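Local coordinates for protein CghA (Chaetomium globosum, PDB 6KBC) that belongs to a fungal enzyme family built from two calycin-clan beta domains and holds the ligand WK1 in a pocket, at residues D295-A300 and E328-G333; E335-S340 and G373-S378; S283-S288 and D301-E306; G250-A255 and W339-R344; W183-A188 and T270-L275. One frame throughout, in Å; residues are numbered along the deposited sequence.

Contact 1: residues D295-A300 and E328-G333; sequences DTAATA and EFRSAG
Arg-330, at the end of strand 324-330, forms a salt bridge with Asp-295 and a hydrogen bond with Ala-297 O, tying this strand of the C-terminal domain to the loop before strand 302-308. The guanidinium holds the carboxylate end-on: Arg-330 NH2 donates to Asp-295 OD1 and Arg-330 NH1 to Asp-295 OD2, each at 3.0 Å. The two planes are 76° apart, and both oxygens are met from above the carboxylate plane. Arg-330 NH1 also reaches Ala-297 O at 2.7 Å, in the carbonyl plane and on a lone pair. Within the loop, Asp-295 OD2 accepts from Ala-297 N at 2.9 Å, an Asx turn. Arg-330 NE and NH2 both bind Glu-328 OE2, NH2 at 3.0 Å. Beyond the charges, Ala-332 CB packs 3.6 Å from Ala-298 O. Five bonds to one guanidinium fix its rotation, and the basic groups of Arg-293, Arg-304 and Lys-338 extend the network, which would probably keep both carboxylates ionised.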
# COMPACT_ATOMS: atom_id res chain seq x y z
N ASP A 295 -21.94 -6.89 -14.42
CA ASP A 295 -23.05 -6.20 -15.03
C ASP A 295 -22.62 -4.77 -15.39
O ASP A 295 -21.47 -4.38 -15.19
CB ASP A 295 -24.20 -6.19 -14.05
CG ASP A 295 -23.82 -5.51 -12.75
OD1 ASP A 295 -23.00 -6.09 -11.98
OD2 ASP A 295 -24.29 -4.38 -12.53
N THR A 296 -23.57 -3.97 -15.84
CA THR A 296 -23.30 -2.59 -16.23
C THR A 296 -23.85 -1.57 -15.25
O THR A 296 -23.75 -0.37 -15.53
CB THR A 296 -23.86 -2.29 -17.62
OG1 THR A 296 -25.26 -2.59 -17.63
CG2 THR A 296 -23.17 -3.16 -18.66
N ALA A 297 -24.47 -1.99 -14.15
CA ALA A 297 -25.01 -0.99 -13.24
C ALA A 297 -23.89 -0.11 -12.71
O ALA A 297 -22.77 -0.57 -12.44
CB ALA A 297 -25.76 -1.64 -12.08
N ALA A 298 -24.18 1.18 -12.56
CA ALA A 298 -23.18 2.08 -12.02
C ALA A 298 -23.84 3.32 -11.45
O ALA A 298 -23.89 4.35 -12.12
CB ALA A 298 -22.17 2.45 -13.11
N THR A 299 -24.34 3.23 -10.22
CA THR A 299 -24.81 4.42 -9.52
C THR A 299 -23.69 5.15 -8.79
O THR A 299 -23.94 6.21 -8.21
CB THR A 299 -25.91 4.04 -8.52
OG1 THR A 299 -25.37 3.23 -7.47
CG2 THR A 299 -27.01 3.26 -9.25
N ALA A 300 -22.49 4.59 -8.79
CA ALA A 300 -21.31 5.26 -8.26
C ALA A 300 -20.10 4.59 -8.90
O ALA A 300 -20.19 3.45 -9.38
CB ALA A 300 -21.21 5.18 -6.74
N GLU A 328 -12.12 -4.89 -12.13
CA GLU A 328 -13.08 -4.27 -13.04
C GLU A 328 -13.48 -2.93 -12.43
O GLU A 328 -14.14 -2.89 -11.39
CB GLU A 328 -14.29 -5.16 -13.24
CG GLU A 328 -15.39 -4.55 -14.08
CD GLU A 328 -16.68 -5.29 -13.82
OE1 GLU A 328 -17.04 -6.13 -14.65
OE2 GLU A 328 -17.30 -5.05 -12.76
N PHE A 329 -13.07 -1.84 -13.07
CA PHE A 329 -13.44 -0.51 -12.61
C PHE A 329 -14.68 -0.05 -13.36
O PHE A 329 -14.81 -0.30 -14.55
CB PHE A 329 -12.31 0.50 -12.83
CG PHE A 329 -11.18 0.36 -11.87
CD1 PHE A 329 -11.19 1.06 -10.68
CD2 PHE A 329 -10.10 -0.47 -12.16
CE1 PHE A 329 -10.12 0.95 -9.80
CE2 PHE A 329 -9.05 -0.59 -11.28
CZ PHE A 329 -9.06 0.13 -10.09
N ARG A 330 -15.57 0.63 -12.66
CA ARG A 330 -16.74 1.22 -13.29
C ARG A 330 -16.75 2.72 -13.03
O ARG A 330 -16.38 3.18 -11.95
CB ARG A 330 -18.04 0.62 -12.76
CG ARG A 330 -18.07 -0.87 -12.87
CD ARG A 330 -19.48 -1.40 -12.72
NE ARG A 330 -19.43 -2.84 -12.59
CZ ARG A 330 -20.47 -3.61 -12.28
NH1 ARG A 330 -21.67 -3.06 -12.10
NH2 ARG A 330 -20.28 -4.93 -12.15
N SER A 331 -17.19 3.46 -14.03
CA SER A 331 -17.41 4.89 -13.90
C SER A 331 -18.91 5.18 -13.91
O SER A 331 -19.62 4.71 -14.81
CB SER A 331 -16.74 5.65 -15.04
OG SER A 331 -17.28 6.97 -15.10
N ALA A 332 -19.39 5.94 -12.92
CA ALA A 332 -20.74 6.49 -12.96
C ALA A 332 -20.82 7.78 -13.76
O ALA A 332 -21.84 8.49 -13.70
CB ALA A 332 -21.26 6.73 -11.54
N GLY A 333 -19.76 8.11 -14.49
CA GLY A 333 -19.76 9.23 -15.41
C GLY A 333 -20.70 8.97 -16.56
O GLY A 333 -21.18 7.84 -16.77

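Contact 2: residues E335-S340 and G373-S378; sequences EREKWS and GGLVGS
Trp-339 and Leu-375 face each other as an antiparallel non-hydrogen-bonded pair, and the close packing of this contact gathers around them. Leu-375 CD1 sits over one face of the indole, 4.0 Å from the centroid of the Trp-339 five-membered ring and 26° off its normal; Glu-337 CB lies over the same face, toward the rim. CG anti to the backbone N (chi1 178°) directs the leucine branch toward the indole, and Leu-375 CD1 lies 3.7 Å from Glu-337 CB. The backbones are hydrogen-bonded: Gly-374 N and Ser-340 O are 2.9 Å apart, and Val-376 N reaches Lys-338 O at 2.7 Å. The looser side carries exposed Val-376, whose CG2 lies 3.9 Å from both Lys-338 CB and Ser-340 CB, while Lys-338 NZ leads off to Glu-328 and Asp-295. A water bridges Lys-338 N and Val-376 O, the latter inside the type II turn from Leu-375 to Ser-378. The strand axes run at 175°, an antiparallel ladder consistent with the curled sheet of a calycin-like barrel.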
# COMPACT_ATOMS: atom_id res chain seq x y z
N GLU A 335 -20.45 8.54 -19.69
CA GLU A 335 -20.16 7.55 -20.71
C GLU A 335 -20.28 6.12 -20.19
O GLU A 335 -20.26 5.19 -21.00
CB GLU A 335 -18.77 7.80 -21.28
CG GLU A 335 -18.72 9.04 -22.18
CD GLU A 335 -17.48 9.10 -23.06
OE1 GLU A 335 -16.57 9.88 -22.73
OE2 GLU A 335 -17.42 8.36 -24.07
N ARG A 336 -20.40 5.95 -18.88
CA ARG A 336 -20.61 4.63 -18.28
C ARG A 336 -19.54 3.65 -18.73
O ARG A 336 -19.84 2.56 -19.22
CB ARG A 336 -21.99 4.08 -18.62
CG ARG A 336 -23.07 4.68 -17.79
CD ARG A 336 -22.85 4.39 -16.32
NE ARG A 336 -23.99 4.92 -15.60
CZ ARG A 336 -25.09 4.23 -15.33
NH1 ARG A 336 -25.19 2.96 -15.69
NH2 ARG A 336 -26.08 4.82 -14.69
N GLU A 337 -18.29 4.06 -18.61
CA GLU A 337 -17.20 3.22 -19.03
C GLU A 337 -16.90 2.18 -17.96
O GLU A 337 -17.09 2.41 -16.76
CB GLU A 337 -15.95 4.05 -19.31
CG GLU A 337 -16.10 4.95 -20.53
CD GLU A 337 -15.19 6.16 -20.47
OE1 GLU A 337 -15.28 6.91 -19.47
OE2 GLU A 337 -14.40 6.35 -21.43
N LYS A 338 -16.47 1.01 -18.42
CA LYS A 338 -15.92 -0.04 -17.58
C LYS A 338 -14.56 -0.41 -18.12
O LYS A 338 -14.36 -0.50 -19.33
CB LYS A 338 -16.83 -1.28 -17.55
CG LYS A 338 -18.13 -1.07 -16.83
CD LYS A 338 -18.76 -2.38 -16.27
CE LYS A 338 -18.53 -3.56 -17.19
NZ LYS A 338 -19.15 -4.84 -16.66
N TRP A 339 -13.61 -0.61 -17.22
CA TRP A 339 -12.31 -1.13 -17.58
C TRP A 339 -12.09 -2.42 -16.81
O TRP A 339 -12.46 -2.52 -15.63
CB TRP A 339 -11.21 -0.13 -17.26
CG TRP A 339 -11.43 1.22 -17.88
CD1 TRP A 339 -10.87 1.69 -19.04
CD2 TRP A 339 -12.24 2.28 -17.36
NE1 TRP A 339 -11.30 2.99 -19.28
CE2 TRP A 339 -12.13 3.37 -18.26
CE3 TRP A 339 -13.04 2.42 -16.23
CZ2 TRP A 339 -12.80 4.58 -18.06
CZ3 TRP A 339 -13.69 3.64 -16.02
CH2 TRP A 339 -13.57 4.69 -16.93
N SER A 340 -11.51 -3.41 -17.48
CA SER A 340 -11.22 -4.69 -16.84
C SER A 340 -9.76 -5.02 -17.07
O SER A 340 -9.27 -4.91 -18.20
CB SER A 340 -12.10 -5.81 -17.40
OG SER A 340 -12.01 -6.93 -16.55
N GLY A 373 -5.45 -5.79 -20.29
CA GLY A 373 -6.86 -5.44 -20.35
C GLY A 373 -7.14 -4.08 -20.95
O GLY A 373 -6.46 -3.66 -21.89
N GLY A 374 -8.14 -3.37 -20.43
CA GLY A 374 -8.45 -2.06 -20.94
C GLY A 374 -9.94 -1.81 -20.92
O GLY A 374 -10.69 -2.49 -20.21
N LEU A 375 -10.37 -0.86 -21.75
CA LEU A 375 -11.76 -0.43 -21.79
C LEU A 375 -12.66 -1.54 -22.31
O LEU A 375 -12.47 -2.06 -23.41
CB LEU A 375 -11.89 0.81 -22.68
CG LEU A 375 -13.30 1.37 -22.88
CD1 LEU A 375 -13.85 1.93 -21.58
CD2 LEU A 375 -13.30 2.46 -23.97
N VAL A 376 -13.67 -1.91 -21.51
CA VAL A 376 -14.60 -2.95 -21.90
C VAL A 376 -15.41 -2.48 -23.10
O VAL A 376 -15.79 -1.30 -23.19
CB VAL A 376 -15.50 -3.33 -20.72
CG1 VAL A 376 -16.58 -4.35 -21.14
CG2 VAL A 376 -14.66 -3.87 -19.57
N GLY A 377 -15.67 -3.39 -24.03
CA GLY A 377 -16.40 -3.06 -25.24
C GLY A 377 -15.57 -2.41 -26.32
O GLY A 377 -16.12 -1.92 -27.31
N SER A 378 -14.25 -2.38 -26.16
CA SER A 378 -13.37 -1.76 -27.13
C SER A 378 -12.32 -2.77 -27.56
O SER A 378 -12.22 -3.87 -27.01
CB SER A 378 -12.70 -0.52 -26.55
OG SER A 378 -11.59 -0.88 -25.75
O HOH W 1 -17.02 0.36 -21.18

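Contact 3: residues S283-S288 and D301-E306; sequences SNALRS and DAVRTE
Asp-301 reaches from the foot of strand 302-308 to the backbone of Asn-284, and its side chain meets something at each atom. Its CB lies 3.2 Å from Asn-284 O. With CG anti to its own carbonyl carbon (chi1 -72°), the carboxylate is carried past this carbonyl toward the preceding amide: Asp-301 CG is 3.6 Å from Asn-284 N. At the tip the oxygens part company. Asp-301 OD2 accepts from Asn-284 N at 2.8 Å and is met on its anti side, 26° out of the carboxylate plane; Asp-301 OD1 takes the amide of Ala-332.

The chain then turns away from residues 283-285, whose axis crosses that of 302-306 at -68°, and comes back alongside the latter, so that Ser-288 and Val-303 form a parallel bridge, the one parallel pairing in this otherwise antiparallel sheet of the C-terminal domain. Val-303 N donates to Arg-287 O at 2.9 Å. Ser-288 CA makes a CA-H...O contact with Val-303 O at 3.2 Å. Ala-285 CB packs against Val-303 CB at 3.8 Å. Two waters complete the seam: one joins Leu-286 N to Asp-301 O, the other Ser-288 OG to Thr-305 N.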
# COMPACT_ATOMS: atom_id res chain seq x y z
N SER A 283 -12.01 6.45 -12.50
CA SER A 283 -12.86 5.78 -11.53
C SER A 283 -12.33 6.11 -10.14
O SER A 283 -11.22 5.70 -9.78
CB SER A 283 -12.90 4.26 -11.76
OG SER A 283 -13.86 3.64 -10.90
N ASN A 284 -13.11 6.86 -9.37
CA ASN A 284 -12.81 7.12 -7.96
C ASN A 284 -13.57 6.07 -7.16
O ASN A 284 -14.69 6.29 -6.68
CB ASN A 284 -13.21 8.54 -7.59
CG ASN A 284 -12.91 8.87 -6.15
OD1 ASN A 284 -12.16 8.17 -5.48
ND2 ASN A 284 -13.49 9.96 -5.65
N ALA A 285 -12.95 4.91 -7.00
CA ALA A 285 -13.68 3.70 -6.60
C ALA A 285 -13.64 3.55 -5.09
O ALA A 285 -12.67 3.03 -4.52
CB ALA A 285 -13.10 2.48 -7.31
N LEU A 286 -14.70 4.00 -4.43
CA LEU A 286 -14.86 3.83 -3.00
C LEU A 286 -15.92 2.78 -2.69
O LEU A 286 -16.33 2.63 -1.54
CB LEU A 286 -15.23 5.16 -2.36
CG LEU A 286 -14.17 6.24 -2.60
CD1 LEU A 286 -14.71 7.58 -2.14
CD2 LEU A 286 -12.85 5.87 -1.90
N ARG A 287 -16.37 2.06 -3.72
CA ARG A 287 -17.36 1.00 -3.61
C ARG A 287 -16.77 -0.27 -4.20
O ARG A 287 -16.25 -0.26 -5.32
CB ARG A 287 -18.65 1.41 -4.34
CG ARG A 287 -19.74 0.33 -4.39
CD ARG A 287 -20.92 0.82 -5.23
NE ARG A 287 -21.68 1.87 -4.53
CZ ARG A 287 -22.77 2.43 -5.01
NH1 ARG A 287 -23.24 2.07 -6.20
NH2 ARG A 287 -23.40 3.36 -4.30
N SER A 288 -16.84 -1.37 -3.44
CA SER A 288 -16.29 -2.66 -3.85
C SER A 288 -17.45 -3.61 -4.15
O SER A 288 -18.25 -3.90 -3.26
CB SER A 288 -15.41 -3.22 -2.74
OG SER A 288 -14.71 -4.40 -3.15
N ASP A 301 -18.99 5.31 -8.91
CA ASP A 301 -17.73 4.69 -9.31
C ASP A 301 -17.47 3.50 -8.40
O ASP A 301 -17.76 3.52 -7.20
CB ASP A 301 -16.58 5.69 -9.19
CG ASP A 301 -16.59 6.78 -10.28
OD1 ASP A 301 -17.51 6.86 -11.14
OD2 ASP A 301 -15.64 7.59 -10.25
N ALA A 302 -16.92 2.44 -8.97
CA ALA A 302 -16.75 1.24 -8.17
C ALA A 302 -15.64 0.41 -8.77
O ALA A 302 -15.25 0.60 -9.93
CB ALA A 302 -18.06 0.44 -8.09
N VAL A 303 -15.12 -0.51 -7.97
CA VAL A 303 -14.20 -1.51 -8.47
C VAL A 303 -14.68 -2.86 -7.97
O VAL A 303 -15.21 -2.97 -6.86
CB VAL A 303 -12.74 -1.23 -8.07
CG1 VAL A 303 -12.56 -1.34 -6.57
CG2 VAL A 303 -11.80 -2.19 -8.82
N ARG A 304 -14.56 -3.87 -8.82
CA ARG A 304 -14.78 -5.26 -8.44
C ARG A 304 -13.43 -5.97 -8.47
O ARG A 304 -12.72 -5.90 -9.47
CB ARG A 304 -15.77 -5.91 -9.40
CG ARG A 304 -16.09 -7.37 -9.09
CD ARG A 304 -17.13 -7.83 -10.06
NE ARG A 304 -16.69 -7.77 -11.45
CZ ARG A 304 -16.03 -8.75 -12.06
NH1 ARG A 304 -15.73 -9.86 -11.39
NH2 ARG A 304 -15.68 -8.64 -13.34
N THR A 305 -13.07 -6.61 -7.36
CA THR A 305 -11.87 -7.42 -7.28
C THR A 305 -12.29 -8.89 -7.28
O THR A 305 -13.09 -9.29 -6.44
CB THR A 305 -11.08 -7.11 -6.01
OG1 THR A 305 -11.89 -7.49 -4.88
CG2 THR A 305 -10.72 -5.60 -5.95
N GLU A 306 -11.77 -9.68 -8.21
CA GLU A 306 -12.17 -11.09 -8.31
C GLU A 306 -10.94 -11.96 -8.40
O GLU A 306 -10.11 -11.78 -9.30
CB GLU A 306 -13.08 -11.34 -9.52
CG GLU A 306 -13.33 -12.83 -9.74
CD GLU A 306 -14.28 -13.13 -10.89
OE1 GLU A 306 -14.99 -14.14 -10.81
OE2 GLU A 306 -14.34 -12.32 -11.85
O HOH W 2 -17.45 5.04 -5.07
O HOH W 3 -14.82 -6.22 -5.13

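Contact 4: residues G250-A255 and W339-R344; sequences GPYVMA and WSFDLR
Tyr-252 and Met-254 lay their side chains against Trp-339 and Phe-341 in a buried contact made wholly of side chains. The strand axes stay 10.5 Å apart at their closest and cross at -73°, a spacing that rules out backbone pairing and leaves the gap to aromatic and sulfur groups.

Ring-to-ring contact comes first. Phe-341 turns its edge to the face of Tyr-252 in a T-shaped pair, with centroids 5.2 Å apart and planes at 66°; its CZ is the leading atom, 3.5 Å from Tyr-252 CG and offset toward the rim of the phenol. Pro-251 CG lies over the opposite face. Trp-339 meets the far end of the phenol obliquely: Tyr-252 OH lies at the indole edge, 3.2 Å from Trp-339 CD1. That hydroxyl is hydrogen-bonded to Glu-380 and Arg-277.

Met-aromatic and CH-pi contact forms the second group. Met-254 CE stands almost squarely above Phe-341, 3.6 Å from the ring centroid and only 4° off the normal. The bends at chi2 and chi3 fold the methyl back over the ring. Met-254 SD lies obliquely, 4.3 Å from the Phe-341 centroid, and touches Leu-343 CD1 more loosely at 4.3 Å.

Around this cluster, Leu-275 of strand 269-277 touches Met-254, Trp-339 and Phe-341, strand 324-330 adds Leu-327 and Phe-329, and Leu-375 of strand 363-375 borders Tyr-252, so the contact lies inside the curled C-terminal sheet.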
# COMPACT_ATOMS: atom_id res chain seq x y z
N GLY A 250 -0.15 0.66 -20.16
CA GLY A 250 -0.45 1.67 -21.15
C GLY A 250 -0.76 2.99 -20.47
O GLY A 250 -0.04 3.44 -19.59
N PRO A 251 -1.87 3.62 -20.86
CA PRO A 251 -2.25 4.89 -20.22
C PRO A 251 -2.84 4.73 -18.83
O PRO A 251 -3.11 5.74 -18.17
CB PRO A 251 -3.31 5.45 -21.18
CG PRO A 251 -3.98 4.22 -21.70
CD PRO A 251 -2.89 3.17 -21.83
N TYR A 252 -3.05 3.50 -18.36
CA TYR A 252 -3.81 3.26 -17.13
C TYR A 252 -2.88 3.12 -15.94
O TYR A 252 -1.88 2.39 -16.00
CB TYR A 252 -4.67 2.01 -17.26
CG TYR A 252 -5.74 2.14 -18.30
CD1 TYR A 252 -6.79 3.02 -18.11
CD2 TYR A 252 -5.66 1.45 -19.49
CE1 TYR A 252 -7.77 3.15 -19.08
CE2 TYR A 252 -6.61 1.58 -20.45
CZ TYR A 252 -7.67 2.43 -20.25
OH TYR A 252 -8.63 2.54 -21.22
N VAL A 253 -3.24 3.79 -14.85
CA VAL A 253 -2.60 3.58 -13.56
C VAL A 253 -3.71 3.23 -12.57
O VAL A 253 -4.72 3.93 -12.50
CB VAL A 253 -1.82 4.81 -13.11
CG1 VAL A 253 -1.40 4.68 -11.65
CG2 VAL A 253 -0.59 5.00 -14.00
N MET A 254 -3.51 2.15 -11.83
CA MET A 254 -4.54 1.69 -10.90
C MET A 254 -3.92 1.38 -9.55
O MET A 254 -2.80 0.86 -9.46
CB MET A 254 -5.30 0.45 -11.42
CG MET A 254 -4.53 -0.85 -11.46
SD MET A 254 -4.96 -1.91 -12.87
CE MET A 254 -4.65 -0.87 -14.32
N ALA A 255 -4.64 1.74 -8.49
CA ALA A 255 -4.17 1.51 -7.14
C ALA A 255 -5.37 1.12 -6.30
O ALA A 255 -6.46 1.68 -6.46
CB ALA A 255 -3.47 2.75 -6.57
N TRP A 339 -13.61 -0.61 -17.22
CA TRP A 339 -12.31 -1.13 -17.58
C TRP A 339 -12.09 -2.42 -16.81
O TRP A 339 -12.46 -2.52 -15.63
CB TRP A 339 -11.21 -0.13 -17.26
CG TRP A 339 -11.43 1.22 -17.88
CD1 TRP A 339 -10.87 1.69 -19.04
CD2 TRP A 339 -12.24 2.28 -17.36
NE1 TRP A 339 -11.30 2.99 -19.28
CE2 TRP A 339 -12.13 3.37 -18.26
CE3 TRP A 339 -13.04 2.42 -16.23
CZ2 TRP A 339 -12.80 4.58 -18.06
CZ3 TRP A 339 -13.69 3.64 -16.02
CH2 TRP A 339 -13.57 4.69 -16.93
N SER A 340 -11.51 -3.41 -17.48
CA SER A 340 -11.22 -4.69 -16.84
C SER A 340 -9.76 -5.02 -17.07
O SER A 340 -9.27 -4.91 -18.20
CB SER A 340 -12.10 -5.81 -17.40
OG SER A 340 -12.01 -6.93 -16.55
N PHE A 341 -9.07 -5.39 -16.01
CA PHE A 341 -7.67 -5.77 -16.09
C PHE A 341 -7.47 -7.09 -15.39
O PHE A 341 -8.04 -7.34 -14.33
CB PHE A 341 -6.74 -4.71 -15.46
CG PHE A 341 -6.93 -3.35 -16.03
CD1 PHE A 341 -6.23 -2.96 -17.18
CD2 PHE A 341 -7.82 -2.46 -15.46
CE1 PHE A 341 -6.40 -1.68 -17.71
CE2 PHE A 341 -8.00 -1.19 -15.99
CZ PHE A 341 -7.29 -0.81 -17.13
N ASP A 342 -6.65 -7.93 -16.00
CA ASP A 342 -6.20 -9.15 -15.35
C ASP A 342 -4.79 -8.92 -14.85
O ASP A 342 -3.92 -8.47 -15.61
CB ASP A 342 -6.27 -10.34 -16.30
CG ASP A 342 -7.69 -10.86 -16.46
OD1 ASP A 342 -8.61 -10.28 -15.83
OD2 ASP A 342 -7.88 -11.86 -17.16
N LEU A 343 -4.59 -9.17 -13.57
CA LEU A 343 -3.29 -9.01 -12.93
C LEU A 343 -2.83 -10.41 -12.57
O LEU A 343 -3.32 -10.99 -11.60
CB LEU A 343 -3.39 -8.12 -11.71
CG LEU A 343 -3.42 -6.60 -11.97
CD1 LEU A 343 -4.64 -6.20 -12.76
CD2 LEU A 343 -3.44 -5.93 -10.64
N ARG A 344 -1.92 -10.97 -13.35
CA ARG A 344 -1.56 -12.36 -13.18
C ARG A 344 -0.20 -12.46 -12.51
O ARG A 344 0.73 -11.73 -12.87
CB ARG A 344 -1.59 -13.12 -14.51
CG ARG A 344 -3.02 -13.15 -15.04
CD ARG A 344 -3.14 -13.84 -16.39
NE ARG A 344 -4.54 -13.88 -16.79
CZ ARG A 344 -5.40 -14.83 -16.43
NH1 ARG A 344 -4.99 -15.83 -15.64
NH2 ARG A 344 -6.66 -14.78 -16.84

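Contact 5: residues W183-A188 and T270-L275; sequences WFRPIA and TVNAAL
Arg-185 and Asn-272 lie alongside one another, their side chains pointing opposite ways, where the N-terminal domain meets the C-terminal one. Strands 183-185 and 270-275 run nearly parallel, at 9°, but their axes are 7.2 Å apart at closest and side chains bridge the space.

The polar part is one clear hydrogen bond: Arg-185 NH1 donates to Asn-272 O at 3.1 Å. The carbonyl lies close to the guanidinium plane, but the donor stands 52° out of the carbonyl plane and so is not on a lone pair. The bend of the arginine at chi3 (-68°) turns its head along strand 270-275. Asn-272 ND2 has its partners in the carbonyls of Glu-174 and Glu-176, near the short helix 172-175.

The rest is close packing. Trp-183 O lies against the asparagine side chain, 3.2 Å from Asn-272 CG and 3.3 Å from Asn-272 CB. Arg-185 NH2 passes Ala-273 C at 3.3 Å and Ala-274 CB at 3.8 Å. The indole of Trp-183 belongs to the ligand pocket and touches WK1, while its NE1 is hydrogen-bonded to Asp-227.

All the touching residues are buried. A cationic guanidinium from one domain donating to a backbone carbonyl of the other, beside an amide hydrogen-bonded back to the first, gives this part of the interface a polar character, and the side chain of nearby Asp-227, touching Arg-185, could balance some of the charge.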
# COMPACT_ATOMS: atom_id res chain seq x y z
N TRP A 183 -7.21 4.34 4.57
CA TRP A 183 -6.10 4.05 3.68
C TRP A 183 -6.37 4.81 2.40
O TRP A 183 -7.40 4.61 1.75
CB TRP A 183 -5.96 2.55 3.40
CG TRP A 183 -4.79 2.25 2.52
CD1 TRP A 183 -4.63 2.62 1.22
CD2 TRP A 183 -3.62 1.52 2.88
NE1 TRP A 183 -3.42 2.16 0.75
CE2 TRP A 183 -2.79 1.48 1.75
CE3 TRP A 183 -3.20 0.88 4.05
CZ2 TRP A 183 -1.55 0.86 1.76
CZ3 TRP A 183 -1.98 0.26 4.06
CH2 TRP A 183 -1.16 0.26 2.92
N PHE A 184 -5.47 5.71 2.04
CA PHE A 184 -5.62 6.43 0.79
C PHE A 184 -4.21 6.81 0.33
O PHE A 184 -3.22 6.42 0.94
CB PHE A 184 -6.56 7.62 0.97
CG PHE A 184 -6.09 8.60 2.00
CD1 PHE A 184 -6.45 8.43 3.34
CD2 PHE A 184 -5.26 9.65 1.65
CE1 PHE A 184 -5.99 9.31 4.31
CE2 PHE A 184 -4.80 10.54 2.61
CZ PHE A 184 -5.17 10.37 3.94
N ARG A 185 -4.13 7.59 -0.74
CA ARG A 185 -2.86 7.78 -1.43
C ARG A 185 -2.50 9.26 -1.49
O ARG A 185 -2.97 9.99 -2.37
CB ARG A 185 -2.94 7.17 -2.82
CG ARG A 185 -3.03 5.64 -2.74
CD ARG A 185 -3.53 5.01 -4.02
NE ARG A 185 -4.92 5.33 -4.27
CZ ARG A 185 -5.95 4.65 -3.77
NH1 ARG A 185 -5.74 3.60 -2.99
NH2 ARG A 185 -7.19 5.04 -4.05
N PRO A 186 -1.66 9.74 -0.57
CA PRO A 186 -1.20 11.14 -0.67
C PRO A 186 -0.51 11.43 -1.99
O PRO A 186 -0.65 12.55 -2.52
CB PRO A 186 -0.24 11.26 0.51
CG PRO A 186 -0.80 10.31 1.52
CD PRO A 186 -1.22 9.11 0.69
N ILE A 187 0.22 10.47 -2.55
CA ILE A 187 0.73 10.58 -3.91
C ILE A 187 0.32 9.33 -4.67
O ILE A 187 0.85 8.24 -4.42
CB ILE A 187 2.25 10.77 -3.96
CG1 ILE A 187 2.65 12.01 -3.16
CG2 ILE A 187 2.68 10.90 -5.40
CD1 ILE A 187 4.14 12.08 -2.87
N ALA A 188 -0.61 9.51 -5.60
CA ALA A 188 -1.18 8.39 -6.34
C ALA A 188 -0.17 7.78 -7.29
O ALA A 188 -0.11 6.55 -7.44
CB ALA A 188 -2.42 8.87 -7.10
N THR A 270 -15.18 -3.63 1.22
CA THR A 270 -14.86 -2.21 1.20
C THR A 270 -13.56 -1.98 0.43
O THR A 270 -12.71 -2.87 0.32
CB THR A 270 -14.75 -1.62 2.62
OG1 THR A 270 -13.66 -2.23 3.32
CG2 THR A 270 -16.05 -1.87 3.41
N VAL A 271 -13.39 -0.75 -0.06
CA VAL A 271 -12.25 -0.47 -0.93
C VAL A 271 -11.99 1.03 -0.96
O VAL A 271 -12.90 1.85 -0.91
CB VAL A 271 -12.48 -1.02 -2.36
CG1 VAL A 271 -13.52 -0.21 -3.11
CG2 VAL A 271 -11.18 -1.04 -3.14
N ASN A 272 -10.72 1.38 -1.09
CA ASN A 272 -10.32 2.71 -1.49
C ASN A 272 -9.39 2.52 -2.68
O ASN A 272 -8.30 1.98 -2.53
CB ASN A 272 -9.63 3.44 -0.34
CG ASN A 272 -9.51 4.91 -0.60
OD1 ASN A 272 -8.87 5.32 -1.57
ND2 ASN A 272 -10.18 5.72 0.23
N ALA A 273 -9.86 2.88 -3.87
CA ALA A 273 -9.16 2.53 -5.10
C ALA A 273 -9.34 3.65 -6.11
O ALA A 273 -10.25 4.47 -6.01
CB ALA A 273 -9.66 1.21 -5.71
N ALA A 274 -8.48 3.63 -7.12
CA ALA A 274 -8.55 4.65 -8.14
C ALA A 274 -8.00 4.09 -9.44
O ALA A 274 -7.00 3.35 -9.43
CB ALA A 274 -7.78 5.91 -7.73
N LEU A 275 -8.64 4.44 -10.54
CA LEU A 275 -8.11 4.18 -11.87
C LEU A 275 -7.90 5.52 -12.57
O LEU A 275 -8.78 6.38 -12.54
CB LEU A 275 -9.03 3.30 -12.69
CG LEU A 275 -8.56 3.02 -14.11
CD1 LEU A 275 -7.32 2.12 -14.12
CD2 LEU A 275 -9.71 2.39 -14.91

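Four of the five contacts lie within the C-terminal domain; contact 5 alone reaches across to the N-terminal one. Along the chain contact 5 closes before contacts 1, 2 and 3 open, contacts 3 and 1 interleave, and contact 4 spans both. Strands 302-308, 324-330, 338-346 and 363-375 are successive neighbours in one curled sheet, so contacts 3, 1 and 2 follow each other around it, with centres of contacts 1 and 3 about 8 Å apart and those of 1 and 2 about 10 Å. Contact 4 shares Trp-339 and Ser-340 with contact 2 and lies on the sheet's buried side. Strand 269-277, flanked by 252-261 and 280-285, relays this wall to contact 5, beside the ligand pocket.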